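Local coordinates for protein Ta0487 (Thermoplasma acidophilum, PDB 3KBQ) that is of unknown function but belongs to the CinA family, and through its molybdopterin-binding-type domain may bind a pterin or related ligand, at residues Pro74-Met79 with Thr112-Lys117; Leu116-Ile121 with Gly133-Leu138. All blocks are in the same frame, centred on the assembly; numbering follows the deposited sequence.

Contact 1: Pro74-Met79 with Thr112-Lys117; sequences PTFDDM and TPQRLK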
loop_
_atom_site.group_PDB
_atom_site.type_symbol
_atom_site.label_atom_id
_atom_site.label_comp_id
_atom_site.label_asym_id
_atom_site.label_seq_id
_atom_site.Cartn_x
_atom_site.Cartn_y
_atom_site.Cartn_z
ATOM N N PRO B 74 -8.378 18.254 11.419
ATOM C CA PRO B 74 -8.937 19.574 11.211
ATOM C C PRO B 74 -8.224 20.399 10.112
ATOM O O PRO B 74 -8.022 21.575 10.299
ATOM C CB PRO B 74 -8.761 20.236 12.602
ATOM C CG PRO B 74 -7.500 19.706 13.076
ATOM C CD PRO B 74 -7.462 18.238 12.573
ATOM N N THR B 75 -7.830 19.815 8.979
ATOM C CA THR B 75 -7.157 20.619 7.941
ATOM C C THR B 75 -7.837 20.283 6.620
ATOM O O THR B 75 -8.418 19.220 6.508
ATOM C CB THR B 75 -5.629 20.344 7.802
ATOM O OG1 THR B 75 -5.433 19.036 7.264
ATOM C CG2 THR B 75 -4.847 20.487 9.158
ATOM N N PHE B 76 -7.798 21.203 5.652
ATOM C CA PHE B 76 -8.280 20.916 4.306
ATOM C C PHE B 76 -7.579 19.721 3.662
ATOM O O PHE B 76 -8.157 19.052 2.819
ATOM C CB PHE B 76 -8.159 22.172 3.418
ATOM C CG PHE B 76 -9.151 23.267 3.789
ATOM C CD1 PHE B 76 -10.522 23.002 3.792
ATOM C CD2 PHE B 76 -8.713 24.532 4.161
ATOM C CE1 PHE B 76 -11.462 24.019 4.142
ATOM C CE2 PHE B 76 -9.631 25.537 4.504
ATOM C CZ PHE B 76 -11.015 25.265 4.504
ATOM N N ASP B 77 -6.343 19.442 4.066
ATOM C CA ASP B 77 -5.570 18.325 3.515
ATOM C C ASP B 77 -6.183 16.990 3.960
ATOM O O ASP B 77 -5.899 15.954 3.372
ATOM C CB ASP B 77 -4.105 18.405 4.003
ATOM C CG ASP B 77 -3.105 17.620 3.092
ATOM O OD1 ASP B 77 -3.180 17.726 1.839
ATOM O OD2 ASP B 77 -2.220 16.896 3.638
ATOM N N ASP B 78 -7.010 17.015 5.005
ATOM C CA ASP B 78 -7.651 15.777 5.494
ATOM C C ASP B 78 -8.952 15.489 4.718
ATOM O O ASP B 78 -10.027 16.006 5.090
ATOM C CB ASP B 78 -7.915 15.868 7.007
ATOM C CG ASP B 78 -6.621 15.905 7.826
ATOM O OD1 ASP B 78 -5.746 15.076 7.542
ATOM O OD2 ASP B 78 -6.448 16.804 8.703
ATOM N N MET B 79 -8.834 14.650 3.682
ATOM C CA MET B 79 -9.876 14.493 2.639
ATOM C C MET B 79 -10.516 13.096 2.603
ATOM O O MET B 79 -11.251 12.816 1.673
ATOM C CB MET B 79 -9.294 14.694 1.210
ATOM C CG MET B 79 -8.506 15.970 0.973
ATOM S SD MET B 79 -7.988 16.085 -0.763
ATOM C CE MET B 79 -9.445 16.781 -1.256
ATOM N N THR B 112 -13.273 26.844 13.155
ATOM C CA THR B 112 -12.853 27.132 11.786
ATOM C C THR B 112 -13.581 26.167 10.792
ATOM O O THR B 112 -14.012 25.063 11.183
ATOM C CB THR B 112 -11.303 26.993 11.610
ATOM O OG1 THR B 112 -10.922 25.657 11.910
ATOM C CG2 THR B 112 -10.505 27.964 12.526
ATOM N N PRO B 113 -13.695 26.561 9.502
ATOM C CA PRO B 113 -14.213 25.667 8.449
ATOM C C PRO B 113 -13.594 24.254 8.432
ATOM O O PRO B 113 -14.318 23.236 8.293
ATOM C CB PRO B 113 -13.841 26.422 7.166
ATOM C CG PRO B 113 -13.963 27.848 7.552
ATOM C CD PRO B 113 -13.425 27.920 8.973
ATOM N N GLN B 114 -12.265 24.181 8.505
ATOM C CA GLN B 114 -11.555 22.892 8.483
ATOM C C GLN B 114 -11.892 22.045 9.694
ATOM O O GLN B 114 -11.800 20.829 9.639
ATOM C CB GLN B 114 -10.034 23.089 8.508
ATOM C CG GLN B 114 -9.450 23.931 7.479
ATOM C CD GLN B 114 -9.330 25.353 7.940
ATOM O OE1 GLN B 114 -10.315 25.972 8.375
ATOM N NE2 GLN B 114 -8.126 25.912 7.809
ATOM N N ARG B 115 -12.235 22.682 10.805
ATOM C CA ARG B 115 -12.665 21.954 12.002
ATOM C C ARG B 115 -14.130 21.492 11.925
ATOM O O ARG B 115 -14.410 20.279 12.199
ATOM C CB ARG B 115 -12.433 22.761 13.284
ATOM C CG ARG B 115 -10.986 22.675 13.787
ATOM C CD ARG B 115 -10.704 23.641 14.956
ATOM N NE ARG B 115 -9.265 23.879 15.090
ATOM C CZ ARG B 115 -8.737 24.946 15.683
ATOM N NH1 ARG B 115 -9.525 25.903 16.182
ATOM N NH2 ARG B 115 -7.422 25.078 15.765
ATOM N N LEU B 116 -15.033 22.431 11.591
ATOM C CA LEU B 116 -16.417 22.128 11.358
ATOM C C LEU B 116 -16.559 20.942 10.425
ATOM O O LEU B 116 -17.355 20.044 10.726
ATOM C CB LEU B 116 -17.157 23.317 10.739
ATOM C CG LEU B 116 -18.636 23.121 10.347
ATOM C CD1 LEU B 116 -19.491 22.804 11.592
ATOM C CD2 LEU B 116 -19.190 24.392 9.663
ATOM N N LYS B 117 -15.786 20.924 9.321
ATOM C CA LYS B 117 -15.970 19.883 8.287
ATOM C C LYS B 117 -15.740 18.475 8.835
ATOM O O LYS B 117 -16.212 17.500 8.230
ATOM C CB LYS B 117 -15.194 20.170 6.984
ATOM C CG LYS B 117 -13.702 19.850 7.004
ATOM C CD LYS B 117 -13.424 18.434 6.445
ATOM C CE LYS B 117 -12.251 17.700 7.183
ATOM N NZ LYS B 117 -11.217 18.598 7.801
HETATM O O HOH W 1 -6.042 23.653 6.514
#
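Pro74 and Thr75 run beside the short helix 113-116 with their CA atoms nearest those of Arg115 and Gln114, the Pro74 CA lying 4.5 Å from the Arg115 CA, and a type I turn from Thr75 to Asp78 then carries the chain onward. The largest share of the contact falls to Gln114, which lies across Phe76: its CG sits over the centre of the ring, 3.4 Å from the Phe76 centroid, in a CH-pi contact. Bent at chi2 (93°), the glutamine chain lays its amide nearly flat on the same face, the two planes 11° apart. A residue with both methylenes and a flat polar end suits this place, since NE2 also makes a weak bond to a water that accepts from Phe76 N. The Pro113 ring adds an oblique touch on Phe76. On the other flank, Pro74 CB packs 3.5 Å from Arg115 CG, a rigid ring against the aliphatic part of a long chain. Lys117, its chain bent at chi2, chi3 and chi4, brings NZ 3.1 Å from Thr75 O and 2.9 Å from Gln114 O, and the same ammonium also bonds Gly73 O. It meets Thr75 O from above the carbonyl plane, whereas Asp78 N, which closes the turn, approaches from the opposite face; Gln114 O is met in its carbonyl plane, on a lone pair. A methionine in place of Lys117 would probably leave the carbonyls of Gly73, Thr75 and Gln114 without their shared donor and weaken the tie between loop and helix. One ammonium bridging backbone oxygens from both segments thus adds a polar tie to the packing of Phe76 and Pro74 on the helix.

Contact 2: Leu116-Ile121 with Gly133-Leu138; sequences LKMAKI and GTAPGL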
loop_
_atom_site.group_PDB
_atom_site.type_symbol
_atom_site.label_atom_id
_atom_site.label_comp_id
_atom_site.label_asym_id
_atom_site.label_seq_id
_atom_site.Cartn_x
_atom_site.Cartn_y
_atom_site.Cartn_z
ATOM N N LEU B 116 -15.033 22.431 11.591
ATOM C CA LEU B 116 -16.417 22.128 11.358
ATOM C C LEU B 116 -16.559 20.942 10.425
ATOM O O LEU B 116 -17.355 20.044 10.726
ATOM C CB LEU B 116 -17.157 23.317 10.739
ATOM C CG LEU B 116 -18.636 23.121 10.347
ATOM C CD1 LEU B 116 -19.491 22.804 11.592
ATOM C CD2 LEU B 116 -19.190 24.392 9.663
ATOM N N LYS B 117 -15.786 20.924 9.321
ATOM C CA LYS B 117 -15.970 19.883 8.287
ATOM C C LYS B 117 -15.740 18.475 8.835
ATOM O O LYS B 117 -16.212 17.500 8.230
ATOM C CB LYS B 117 -15.194 20.170 6.984
ATOM C CG LYS B 117 -13.702 19.850 7.004
ATOM C CD LYS B 117 -13.424 18.434 6.445
ATOM C CE LYS B 117 -12.251 17.700 7.183
ATOM N NZ LYS B 117 -11.217 18.598 7.801
ATOM N N MET B 118 -15.069 18.354 9.990
ATOM C CA MET B 118 -14.901 17.019 10.610
ATOM C C MET B 118 -16.219 16.380 11.053
ATOM O O MET B 118 -16.249 15.162 11.293
ATOM C CB MET B 118 -13.897 17.005 11.805
ATOM C CG MET B 118 -12.424 17.214 11.458
ATOM S SD MET B 118 -11.338 17.270 12.931
ATOM C CE MET B 118 -12.234 18.319 14.087
ATOM N N ALA B 119 -17.291 17.168 11.174
ATOM C CA ALA B 119 -18.621 16.599 11.476
ATOM C C ALA B 119 -19.434 16.200 10.247
ATOM O O ALA B 119 -20.556 15.716 10.394
ATOM C CB ALA B 119 -19.449 17.548 12.381
ATOM N N LYS B 120 -18.898 16.440 9.041
ATOM C CA LYS B 120 -19.614 16.164 7.778
ATOM C C LYS B 120 -19.391 14.680 7.433
ATOM O O LYS B 120 -18.253 14.204 7.369
ATOM C CB LYS B 120 -19.134 17.117 6.665
ATOM C CG LYS B 120 -19.709 18.543 6.648
ATOM C CD LYS B 120 -21.065 18.602 5.840
ATOM C CE LYS B 120 -21.302 19.931 5.017
ATOM N NZ LYS B 120 -22.411 20.921 5.475
ATOM N N ILE B 121 -20.471 13.925 7.273
ATOM C CA ILE B 121 -20.402 12.454 7.231
ATOM C C ILE B 121 -21.424 12.013 6.176
ATOM O O ILE B 121 -22.437 12.690 6.036
ATOM C CB ILE B 121 -20.782 11.919 8.629
ATOM C CG1 ILE B 121 -19.545 11.669 9.491
ATOM C CG2 ILE B 121 -21.578 10.658 8.607
ATOM C CD1 ILE B 121 -19.929 11.668 11.000
ATOM N N GLY B 133 -8.065 12.299 20.445
ATOM C CA GLY B 133 -7.796 13.415 19.549
ATOM C C GLY B 133 -9.107 14.045 19.173
ATOM O O GLY B 133 -10.127 13.780 19.807
ATOM N N THR B 134 -9.134 14.852 18.125
ATOM C CA THR B 134 -10.404 15.521 17.854
ATOM C C THR B 134 -11.263 14.907 16.736
ATOM O O THR B 134 -12.476 15.091 16.759
ATOM C CB THR B 134 -10.247 17.041 17.671
ATOM O OG1 THR B 134 -9.279 17.298 16.640
ATOM C CG2 THR B 134 -9.823 17.675 18.992
ATOM N N ALA B 135 -10.668 14.210 15.765
ATOM C CA ALA B 135 -11.484 13.693 14.666
ATOM C C ALA B 135 -12.205 12.392 15.069
ATOM O O ALA B 135 -11.548 11.444 15.509
ATOM C CB ALA B 135 -10.631 13.474 13.429
ATOM N N PRO B 136 -13.537 12.345 14.946
ATOM C CA PRO B 136 -14.187 11.044 15.164
ATOM C C PRO B 136 -13.706 9.998 14.129
ATOM O O PRO B 136 -13.338 10.377 13.003
ATOM C CB PRO B 136 -15.675 11.341 14.921
ATOM C CG PRO B 136 -15.728 12.650 14.245
ATOM C CD PRO B 136 -14.497 13.403 14.582
ATOM N N GLY B 137 -13.704 8.715 14.501
ATOM C CA GLY B 137 -13.628 7.653 13.505
ATOM C C GLY B 137 -15.006 7.458 12.892
ATOM O O GLY B 137 -15.996 8.043 13.353
ATOM N N LEU B 138 -15.082 6.642 11.843
ATOM C CA LEU B 138 -16.360 6.279 11.226
ATOM C C LEU B 138 -16.428 4.779 11.022
ATOM O O LEU B 138 -15.419 4.176 10.646
ATOM C CB LEU B 138 -16.542 6.992 9.882
ATOM C CG LEU B 138 -16.567 8.537 9.832
ATOM C CD1 LEU B 138 -16.862 9.029 8.407
ATOM C CD2 LEU B 138 -17.595 9.089 10.776
#
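With CG anti to its carbonyl carbon (chi1 -69°), Met118 directs its chain at Ala135, and a bend at chi3 (-44°) turns the terminal methyl to Thr134. The sulfur, Met118 SD, rests 3.9 Å from Ala135 CB, while Met118 CE lies 4.0 Å from Thr134 OG1. A long, flexible thioether suits this span between a 3-10 turn and a loop, and the small methyl of Ala135 lets the two approach closely. The Pro136 ring packs against the same turn, its CG 3.9 Å from Met118 O. Farther along, Ile121 and Leu138 meet through branched ends: Leu138 CD2 stands 3.5 Å from Ile121 CG1, and equally near Ile121 CD1, a tight fit of aliphatic carbons. No hydrogen bond crosses between the segments, so van der Waals contact, most of it apolar, joins them. The touching parts of the two segments run in nearly the same direction, 16° apart, yet they belong to different sheets: Ile121 pairs with Arg93 in the two-stranded sheet, whereas Leu138 pairs with Ile149 in the six-stranded one. Helix 96-106 borders this core through Ile102 against Met118 and Met101 against Pro136, and strand 125-128 supplies Pro127, which touches Ile121, Pro136 and Leu138.

Contacts 1 and 2 lie with their centres about 9 Å apart on the same side of the chain's centre, and they share Leu116 and Lys117. Along the chain the loop 74-79 comes first, then helix 113-116 passes through the 3-10 turn into strand 120-121; later the segment 133-138 leads into strand 137-142 of the main sheet. The central piece therefore faces a surface loop in contact 1 and the buried interior in contact 2. Pro74 N and Met118 SD, 3.5 Å apart, pack where the two meet, and Tyr106 of helix 96-106 reaches both. Together they tie the loop after strand 65-69 to the main sheet within the probable molybdopterin-binding domain.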